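Long-range contact in peroxide stress regulator PerR, FUR family (Streptococcus pyogenes, PDB 4LMY), which probably represses peroxide-stress genes as a metal-dependent, dimeric DNA-binding regulator of the FUR family, releasing them when peroxide is sensed: residues B[2-7]-B[112-117]. Sequence-based numbering, arbitrary orientation.
Sequences DIHSHQ and DFMDVD. With ZN (zinc ion), chain E.
M114 lays its sulfur obliquely against the imidazole of H4: SD is 3.7 Å from CE1, and the line from SD to the ring centre runs 48° off the ring normal. With CG anti to the backbone N (chi1 -172°) and the next torsion also extended, the methionine reaches from strand 110-115 to the N-terminal segment before it bends at the thioether. There CE lies 4.3 Å from I3 CG1, a light apolar touch.

H4 itself is oriented from two sides. Its ND1 donates to the backbone O of D2 at 2.8 Å, almost straight (174°) and in the ring plane, which fixes the ring's rotation and directs NE2 to the zinc ion at 2.2 Å. H6 NE2 binds the same metal, while its ND1 is hydrogen-bonded to E22 OE2; H19, H97 and H99 also coordinate the zinc.

The polar half of the contact centres on D112. Its OD1 accepts from S5 OG at 2.8 Å through the syn lone pair, and S5 OG in turn accepts from Q7 N, closing an ST turn. Two waters donate to the same carboxylate oxygen: one also donates to H4 O, the other accepts from H6 N. Three donors thus grip OD1, linking H4 O and H6 N to the strand through the two waters. Q128 of the second subunit accepts from M114 N through OE1 and also packs on I3, which places the contact beside the dimer partner.

The contact buries 263 Å² and lies at the surface, none of its touching residues being buried, yet it fastens the segment preceding helix 12-22 to the strand outermost in this chain's three-stranded sheet. A histidine-rich regulatory metal site between the DNA-binding and dimerisation domains is typical of FUR-family regulators; here the N-terminal H4 and H6 join it.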
loop_
_atom_site.group_PDB
_atom_site.type_symbol
_atom_site.label_atom_id
_atom_site.label_comp_id
_atom_site.label_asym_id
_atom_site.label_seq_id
_atom_site.Cartn_x
_atom_site.Cartn_y
_atom_site.Cartn_z
ATOM N N ASP B 2 -10.329 12.480 -8.477
ATOM C CA ASP B 2 -10.345 11.774 -9.754
ATOM C C ASP B 2 -8.948 11.334 -10.177
ATOM O O ASP B 2 -7.955 11.979 -9.841
ATOM C CB ASP B 2 -10.981 12.635 -10.848
ATOM C CG ASP B 2 -12.477 12.417 -10.966
ATOM O OD1 ASP B 2 -12.946 11.309 -10.626
ATOM O OD2 ASP B 2 -13.182 13.350 -11.402
ATOM N N ILE B 3 -8.885 10.233 -10.918
ATOM C CA ILE B 3 -7.619 9.696 -11.403
ATOM C C ILE B 3 -6.944 10.652 -12.385
ATOM O O ILE B 3 -7.560 11.108 -13.347
ATOM C CB ILE B 3 -7.814 8.311 -12.053
ATOM C CG1 ILE B 3 -8.302 7.305 -11.008
ATOM C CG2 ILE B 3 -6.523 7.829 -12.693
ATOM C CD1 ILE B 3 -8.476 5.900 -11.541
ATOM N N HIS B 4 -5.675 10.955 -12.129
ATOM C CA HIS B 4 -4.925 11.929 -12.914
ATOM C C HIS B 4 -3.431 11.655 -12.779
ATOM O O HIS B 4 -3.023 10.769 -12.028
ATOM C CB HIS B 4 -5.226 13.341 -12.412
ATOM C CG HIS B 4 -4.743 13.599 -11.018
ATOM N ND1 HIS B 4 -5.489 13.291 -9.902
ATOM C CD2 HIS B 4 -3.585 14.135 -10.559
ATOM C CE1 HIS B 4 -4.815 13.627 -8.815
ATOM N NE2 HIS B 4 -3.658 14.142 -9.188
ATOM N N SER B 5 -2.621 12.426 -13.497
ATOM C CA SER B 5 -1.170 12.294 -13.423
ATOM C C SER B 5 -0.472 13.648 -13.506
ATOM O O SER B 5 -0.962 14.568 -14.158
ATOM C CB SER B 5 -0.653 11.383 -14.538
ATOM O OG SER B 5 0.759 11.455 -14.637
ATOM N N HIS B 6 0.672 13.763 -12.842
ATOM C CA HIS B 6 1.501 14.958 -12.948
ATOM C C HIS B 6 2.767 14.621 -13.722
ATOM O O HIS B 6 3.724 15.398 -13.742
ATOM C CB HIS B 6 1.860 15.499 -11.565
ATOM C CG HIS B 6 0.686 15.649 -10.650
ATOM N ND1 HIS B 6 -0.110 16.774 -10.634
ATOM C CD2 HIS B 6 0.176 14.815 -9.714
ATOM C CE1 HIS B 6 -1.062 16.625 -9.731
ATOM N NE2 HIS B 6 -0.910 15.444 -9.156
ATOM N N GLN B 7 2.756 13.446 -14.346
ATOM C CA GLN B 7 3.863 12.958 -15.165
ATOM C C GLN B 7 5.169 12.783 -14.388
ATOM O O GLN B 7 6.255 12.860 -14.960
ATOM C CB GLN B 7 4.067 13.838 -16.407
ATOM C CG GLN B 7 2.949 13.729 -17.441
ATOM C CD GLN B 7 1.670 14.415 -17.000
ATOM O OE1 GLN B 7 1.684 15.578 -16.598
ATOM N NE2 GLN B 7 0.557 13.695 -17.065
ATOM N N ASP B 112 3.186 6.057 -14.225
ATOM C CA ASP B 112 2.829 6.382 -12.851
ATOM C C ASP B 112 1.337 6.204 -12.619
ATOM O O ASP B 112 0.541 6.258 -13.558
ATOM C CB ASP B 112 3.274 7.800 -12.479
ATOM C CG ASP B 112 2.650 8.862 -13.360
ATOM O OD1 ASP B 112 1.548 9.339 -13.022
ATOM O OD2 ASP B 112 3.264 9.219 -14.386
ATOM N N PHE B 113 0.964 5.972 -11.366
ATOM C CA PHE B 113 -0.436 5.805 -11.001
ATOM C C PHE B 113 -0.755 6.540 -9.702
ATOM O O PHE B 113 0.145 6.885 -8.931
ATOM C CB PHE B 113 -0.801 4.319 -10.889
ATOM C CG PHE B 113 -0.128 3.606 -9.747
ATOM C CD1 PHE B 113 -0.810 3.368 -8.565
ATOM C CD2 PHE B 113 1.181 3.168 -9.859
ATOM C CE1 PHE B 113 -0.197 2.710 -7.512
ATOM C CE2 PHE B 113 1.801 2.507 -8.810
ATOM C CZ PHE B 113 1.110 2.278 -7.638
ATOM N N MET B 114 -2.039 6.781 -9.469
ATOM C CA MET B 114 -2.484 7.483 -8.273
ATOM C C MET B 114 -2.721 6.511 -7.135
ATOM O O MET B 114 -3.465 5.541 -7.284
ATOM C CB MET B 114 -3.777 8.238 -8.555
ATOM C CG MET B 114 -4.213 9.151 -7.427
ATOM S SD MET B 114 -5.627 10.162 -7.897
ATOM C CE MET B 114 -6.988 9.156 -7.311
ATOM N N ASP B 115 -2.102 6.786 -5.993
ATOM C CA ASP B 115 -2.207 5.905 -4.840
ATOM C C ASP B 115 -2.828 6.589 -3.626
ATOM O O ASP B 115 -2.514 7.737 -3.322
ATOM C CB ASP B 115 -0.826 5.379 -4.464
ATOM C CG ASP B 115 -0.809 4.730 -3.101
ATOM O OD1 ASP B 115 -0.253 5.331 -2.161
ATOM O OD2 ASP B 115 -1.371 3.626 -2.968
ATOM N N VAL B 116 -3.705 5.868 -2.934
ATOM C CA VAL B 116 -4.253 6.327 -1.661
ATOM C C VAL B 116 -3.980 5.299 -0.563
ATOM O O VAL B 116 -4.512 5.399 0.543
ATOM C CB VAL B 116 -5.773 6.574 -1.752
ATOM C CG1 VAL B 116 -6.083 7.630 -2.803
ATOM C CG2 VAL B 116 -6.510 5.278 -2.062
ATOM N N ASP B 117 -3.140 4.314 -0.869
ATOM C CA ASP B 117 -2.950 3.172 0.026
ATOM C C ASP B 117 -1.741 3.272 0.961
ATOM O O ASP B 117 -1.776 2.749 2.074
ATOM C CB ASP B 117 -2.890 1.866 -0.773
ATOM C CG ASP B 117 -4.251 1.441 -1.298
ATOM O OD1 ASP B 117 -5.238 1.541 -0.541
ATOM O OD2 ASP B 117 -4.333 1.007 -2.467
HETATM ZN ZN ZN E . -2.103 14.445 -7.667
HETATM O O HOH W 1 -0.687 9.135 -11.478
HETATM O O HOH W 2 2.055 11.812 -11.442
#